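Local structure of putative glucoamylase (Bacteroides caccae ATCC 43185, 4QT9) at residues I210-A215 and A225-D230; A217-G222 and H417-A422. The protein is a putative glucoamylase with an alpha/alpha toroid fold, and probably hydrolyses glycosidic bonds in alpha-glucans. One frame throughout, in Å; residues are numbered along the deposited sequence.

Interaction 1 (I210-A215 and A225-D230)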
loop_
_atom_site.group_PDB
_atom_site.type_symbol
_atom_site.label_atom_id
_atom_site.label_comp_id
_atom_site.label_asym_id
_atom_site.label_seq_id
_atom_site.Cartn_x
_atom_site.Cartn_y
_atom_site.Cartn_z
ATOM N N ILE A 210 -6.551 7.590 -0.687
ATOM C CA ILE A 210 -5.851 8.196 0.453
ATOM C C ILE A 210 -5.047 9.454 0.009
ATOM O O ILE A 210 -4.825 10.365 0.811
ATOM C CB ILE A 210 -4.965 7.143 1.220
ATOM C CG1 ILE A 210 -4.622 7.569 2.672
ATOM C CG2 ILE A 210 -3.680 6.751 0.457
ATOM C CD1 ILE A 210 -5.873 7.866 3.605
HETATM N N MSE A 211 -4.635 9.514 -1.264
HETATM C CA MSE A 211 -3.906 10.690 -1.774
HETATM C C MSE A 211 -4.810 11.961 -1.738
HETATM O O MSE A 211 -4.338 13.023 -1.353
HETATM C CB MSE A 211 -3.381 10.417 -3.193
HETATM C CG MSE A 211 -2.543 11.555 -3.745
HETATM SE SE MSE A 211 -2.493 11.442 -5.684
HETATM C CE MSE A 211 -4.339 11.247 -6.041
ATOM N N TYR A 212 -6.098 11.834 -2.117
ATOM C CA TYR A 212 -7.069 12.939 -2.027
ATOM C C TYR A 212 -7.419 13.242 -0.575
ATOM O O TYR A 212 -7.640 14.402 -0.255
ATOM C CB TYR A 212 -8.363 12.583 -2.794
ATOM C CG TYR A 212 -8.268 12.883 -4.269
ATOM C CD1 TYR A 212 -8.583 14.142 -4.764
ATOM C CD2 TYR A 212 -7.827 11.920 -5.168
ATOM C CE1 TYR A 212 -8.448 14.437 -6.118
ATOM C CE2 TYR A 212 -7.666 12.212 -6.523
ATOM C CZ TYR A 212 -7.970 13.477 -6.990
ATOM O OH TYR A 212 -7.869 13.769 -8.327
ATOM N N ILE A 213 -7.522 12.214 0.306
ATOM C CA ILE A 213 -7.848 12.472 1.733
ATOM C C ILE A 213 -6.684 13.276 2.380
ATOM O O ILE A 213 -6.949 14.287 3.030
ATOM C CB ILE A 213 -8.199 11.167 2.510
ATOM C CG1 ILE A 213 -9.620 10.660 2.085
ATOM C CG2 ILE A 213 -8.121 11.365 4.040
ATOM C CD1 ILE A 213 -9.767 9.226 2.139
ATOM N N LEU A 214 -5.421 12.867 2.160
ATOM C CA LEU A 214 -4.237 13.582 2.699
ATOM C C LEU A 214 -4.064 14.964 2.049
ATOM O O LEU A 214 -3.697 15.910 2.736
ATOM C CB LEU A 214 -2.979 12.741 2.514
ATOM C CG LEU A 214 -2.933 11.462 3.335
ATOM C CD1 LEU A 214 -1.747 10.630 2.941
ATOM C CD2 LEU A 214 -2.946 11.762 4.851
ATOM N N ALA A 215 -4.394 15.101 0.750
ATOM C CA ALA A 215 -4.356 16.393 0.063
ATOM C C ALA A 215 -5.301 17.380 0.738
ATOM O O ALA A 215 -4.920 18.518 0.940
ATOM C CB ALA A 215 -4.730 16.231 -1.393
ATOM N N ALA A 225 -12.240 21.219 -1.308
ATOM C CA ALA A 225 -13.054 19.997 -1.418
ATOM C C ALA A 225 -13.437 19.711 -2.862
ATOM O O ALA A 225 -13.566 18.542 -3.220
ATOM C CB ALA A 225 -14.298 20.091 -0.564
ATOM N N ALA A 226 -13.553 20.765 -3.702
ATOM C CA ALA A 226 -13.895 20.635 -5.132
ATOM C C ALA A 226 -12.908 19.708 -5.866
ATOM O O ALA A 226 -13.298 19.006 -6.800
ATOM C CB ALA A 226 -13.927 22.006 -5.796
ATOM N N VAL A 227 -11.656 19.682 -5.422
ATOM C CA VAL A 227 -10.607 18.819 -6.000
ATOM C C VAL A 227 -11.035 17.349 -5.865
ATOM O O VAL A 227 -10.899 16.605 -6.836
ATOM C CB VAL A 227 -9.215 19.107 -5.387
ATOM C CG1 VAL A 227 -8.178 18.054 -5.798
ATOM C CG2 VAL A 227 -8.748 20.501 -5.775
ATOM N N TYR A 228 -11.609 16.953 -4.702
ATOM C CA TYR A 228 -12.120 15.585 -4.475
ATOM C C TYR A 228 -13.438 15.323 -5.237
ATOM O O TYR A 228 -13.558 14.288 -5.861
ATOM C CB TYR A 228 -12.338 15.339 -2.970
ATOM C CG TYR A 228 -12.968 14.000 -2.633
ATOM C CD1 TYR A 228 -12.204 12.837 -2.601
ATOM C CD2 TYR A 228 -14.309 13.910 -2.273
ATOM C CE1 TYR A 228 -12.771 11.610 -2.277
ATOM C CE2 TYR A 228 -14.889 12.686 -1.949
ATOM C CZ TYR A 228 -14.121 11.533 -1.975
ATOM O OH TYR A 228 -14.691 10.314 -1.684
ATOM N N HIS A 229 -14.420 16.242 -5.179
ATOM C CA HIS A 229 -15.732 16.074 -5.802
ATOM C C HIS A 229 -15.692 16.165 -7.339
ATOM O O HIS A 229 -16.346 15.341 -8.002
ATOM C CB HIS A 229 -16.726 17.073 -5.206
ATOM C CG HIS A 229 -17.074 16.723 -3.791
ATOM N ND1 HIS A 229 -17.780 15.560 -3.484
ATOM C CD2 HIS A 229 -16.734 17.334 -2.640
ATOM C CE1 HIS A 229 -17.856 15.516 -2.166
ATOM N NE2 HIS A 229 -17.252 16.565 -1.614
ATOM N N ASP A 230 -14.917 17.119 -7.907
ATOM C CA ASP A 230 -14.795 17.268 -9.371
ATOM C C ASP A 230 -13.750 16.322 -9.979
ATOM O O ASP A 230 -13.947 15.877 -11.106
ATOM C CB ASP A 230 -14.426 18.724 -9.783
ATOM C CG ASP A 230 -15.377 19.849 -9.376
ATOM O OD1 ASP A 230 -16.401 19.563 -8.704
ATOM O OD2 ASP A 230 -15.099 21.018 -9.730
#

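Interaction 2 (A217-G222 and H417-A422)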
loop_
_atom_site.group_PDB
_atom_site.type_symbol
_atom_site.label_atom_id
_atom_site.label_comp_id
_atom_site.label_asym_id
_atom_site.label_seq_id
_atom_site.Cartn_x
_atom_site.Cartn_y
_atom_site.Cartn_z
ATOM N N ALA A 217 -6.347 17.052 3.930
ATOM C CA ALA A 217 -5.913 17.090 5.338
ATOM C C ALA A 217 -4.730 18.037 5.604
ATOM O O ALA A 217 -4.515 18.421 6.757
ATOM C CB ALA A 217 -5.520 15.687 5.780
ATOM N N SER A 218 -3.922 18.355 4.574
ATOM C CA SER A 218 -2.697 19.135 4.752
ATOM C C SER A 218 -2.953 20.422 5.511
ATOM O O SER A 218 -3.843 21.201 5.123
ATOM C CB SER A 218 -2.034 19.440 3.420
ATOM O OG SER A 218 -0.900 20.259 3.638
ATOM N N PRO A 219 -2.210 20.643 6.627
ATOM C CA PRO A 219 -2.433 21.854 7.411
ATOM C C PRO A 219 -1.748 23.085 6.781
ATOM O O PRO A 219 -1.950 24.221 7.263
ATOM C CB PRO A 219 -1.821 21.492 8.760
ATOM C CG PRO A 219 -0.631 20.650 8.389
ATOM C CD PRO A 219 -1.143 19.810 7.229
ATOM N N THR A 220 -0.999 22.887 5.677
ATOM C CA THR A 220 -0.269 24.010 5.039
ATOM C C THR A 220 -0.603 24.182 3.547
ATOM O O THR A 220 -0.723 25.309 3.075
ATOM C CB THR A 220 1.237 23.764 5.172
ATOM O OG1 THR A 220 1.468 22.399 4.800
ATOM C CG2 THR A 220 1.745 24.009 6.584
ATOM N N HIS A 221 -0.677 23.068 2.796
ATOM C CA HIS A 221 -0.921 23.128 1.356
ATOM C C HIS A 221 -2.109 22.269 0.969
ATOM O O HIS A 221 -2.086 21.587 -0.061
ATOM C CB HIS A 221 0.346 22.692 0.594
ATOM C CG HIS A 221 1.557 23.520 0.920
ATOM N ND1 HIS A 221 1.723 24.793 0.406
ATOM C CD2 HIS A 221 2.648 23.201 1.656
ATOM C CE1 HIS A 221 2.879 25.226 0.883
ATOM N NE2 HIS A 221 3.466 24.302 1.647
ATOM N N GLY A 222 -3.140 22.310 1.811
ATOM C CA GLY A 222 -4.390 21.576 1.616
ATOM C C GLY A 222 -5.149 22.024 0.382
ATOM O O GLY A 222 -5.050 23.182 -0.033
ATOM N N HIS A 417 -4.952 11.095 14.097
ATOM C CA HIS A 417 -4.233 12.309 13.671
ATOM C C HIS A 417 -5.224 13.461 13.421
ATOM O O HIS A 417 -6.197 13.284 12.670
ATOM C CB HIS A 417 -3.329 12.040 12.456
ATOM C CG HIS A 417 -2.300 13.094 12.251
ATOM N ND1 HIS A 417 -2.629 14.335 11.745
ATOM C CD2 HIS A 417 -0.976 13.073 12.523
ATOM C CE1 HIS A 417 -1.508 15.040 11.746
ATOM N NE2 HIS A 417 -0.485 14.325 12.197
ATOM N N PRO A 418 -5.028 14.621 14.114
ATOM C CA PRO A 418 -5.989 15.733 13.970
ATOM C C PRO A 418 -6.111 16.289 12.552
ATOM O O PRO A 418 -7.208 16.682 12.192
ATOM C CB PRO A 418 -5.480 16.814 14.926
ATOM C CG PRO A 418 -4.419 16.160 15.736
ATOM C CD PRO A 418 -3.925 14.964 15.035
ATOM N N ASP A 419 -5.043 16.271 11.737
ATOM C CA ASP A 419 -5.142 16.765 10.353
ATOM C C ASP A 419 -5.948 15.803 9.479
ATOM O O ASP A 419 -6.702 16.234 8.593
ATOM C CB ASP A 419 -3.749 16.977 9.739
ATOM C CG ASP A 419 -2.962 18.089 10.398
ATOM O OD1 ASP A 419 -3.598 19.013 10.967
ATOM O OD2 ASP A 419 -1.704 18.030 10.362
ATOM N N VAL A 420 -5.782 14.499 9.731
ATOM C CA VAL A 420 -6.510 13.470 9.009
ATOM C C VAL A 420 -7.987 13.610 9.322
ATOM O O VAL A 420 -8.804 13.559 8.403
ATOM C CB VAL A 420 -5.968 12.042 9.303
ATOM C CG1 VAL A 420 -6.875 10.979 8.648
ATOM C CG2 VAL A 420 -4.549 11.903 8.778
ATOM N N GLN A 421 -8.331 13.820 10.602
ATOM C CA GLN A 421 -9.729 13.963 11.039
ATOM C C GLN A 421 -10.403 15.195 10.414
ATOM O O GLN A 421 -11.588 15.145 10.101
ATOM C CB GLN A 421 -9.822 14.041 12.566
ATOM C CG GLN A 421 -9.362 12.767 13.259
ATOM C CD GLN A 421 -9.985 12.604 14.617
ATOM O OE1 GLN A 421 -11.212 12.559 14.763
ATOM N NE2 GLN A 421 -9.158 12.470 15.639
ATOM N N ALA A 422 -9.648 16.281 10.217
ATOM C CA ALA A 422 -10.148 17.516 9.595
ATOM C C ALA A 422 -10.357 17.295 8.090
ATOM O O ALA A 422 -11.312 17.831 7.510
ATOM C CB ALA A 422 -9.169 18.656 9.832
#

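Interaction 1 (I210-A215 and A225-D230)
Tyr212 reaches across from helix 209-217 to Val227 and Tyr228 of helix 225-232, bringing the CD1-CE1 side of its ring in obliquely. Its CG is anti to the carbonyl carbon (chi1 -84°), and this carries the ring over to the second helix. Tyr212 CE1 lies 3.4 Å from Val227 O and 3.6 Å from Val227 CG1. The neighbouring ring atom, Tyr212 CD1, sits 3.8 Å from Tyr228 CA. The two side chains of Tyr212 and Val227 cross at about a right angle. Val227 turns CG1 to the ring; this methyl is anti to the backbone N (chi1 170°).

The second tyrosine points its ring edge at Tyr212 CB. Tyr228 CD1 is 3.9 Å from that carbon, which lies near the plane of the Tyr228 ring. Tyr228 thus meets the root of the other side chain, and not its ring. The helices come close at this point, with Tyr212 CA and Tyr228 CA 6.2 Å apart. No hydrogen bond crosses between the segments. This is helix-to-helix packing between two helices joined by a short loop, within an alpha/alpha toroid chain.

The hydroxyls of these two buried tyrosines find partners elsewhere: Tyr212 OH is bonded to Ile202 O and Leu186 N, and Tyr228 OH to Asp278 OD2. Both tyrosine rings also meet Trp232, further along helix 225-232. On helix 209-217, Ile210 and Met211 pack on helix 135-152, while Ile210 and Leu214 touch Phe414 of helix 409-415.

Interaction 2 (A217-G222 and H417-A422)
Ala217 meets the first turn of helix 418-426 with its methyl group. The contact sets the end of helix 209-217 and the loop after it against the N-terminal turn of a helix some 195 residues on. Ala217 CB is 3.1 Å from Asp419 O, a tight approach, and 4.0 Å from Val420 CA. The backbones are close here, with Ala217 CA and Asp419 CA 5.1 Å apart. Ala217 O in turn lies 3.4 Å from Asp419 CB.

Ser218 is the first residue to leave the helical conformation after helix 209-217, and its side chain turns from the contact into its own loop. Ser218 OG accepts from His221 N at 2.9 Å, which makes an ST motif. A weak bond from Thr220 N reaches the same oxygen.

Pro219 brings its ring up to the carboxylate of Asp419, crossing that side chain at about a right angle. Pro219 CG is 3.5 Å from Asp419 OD2, and CB and CD of the proline border the same group. Asp419 holds CG beside its backbone N (chi1 -66°), and this turns the carboxylate to the proline.

Across the contact, His417 is the N-cap of helix 418-426. Its ND1 accepts from Asp419 N at 3.1 Å, with the donor tilted 20° out of the ring plane. Helix 157-172 gives each side a polar partner: Trp170 NE1 for Asp419 OD2 and Arg171 O for Thr220 OG1. Ala217 and Pro219 also touch Trp170. An alanine in place of Asp419 is likely to leave Trp170 NE1 without this acceptor and to open a gap beside the Pro219 ring. Carbon atoms meet oxygens in both directions, Ala217 CB at Asp419 O and Asp419 CB at Ala217 O, so the join rests on close packing and not on direct polar bonds.

Helix 209-217 serves both contacts, through its body in interaction 1 and its C-terminal end in interaction 2. The loop in interaction 2 then leads into helix 225-232, the partner in interaction 1. The two centres are 12 Å apart, and Leu214 CD2 packs against Val420 CG2 at 4.2 Å between them. Interaction 1 is wholly buried and joins near neighbours in sequence by aromatic and aliphatic packing, with a ring carbon also close to a backbone oxygen. Interaction 2 is partly exposed and joins distant parts of the chain, with a carboxylate and backbone oxygens against small apolar groups. Neither contact has a hydrogen bond across it; in both, polar side-chain groups bond to residues outside.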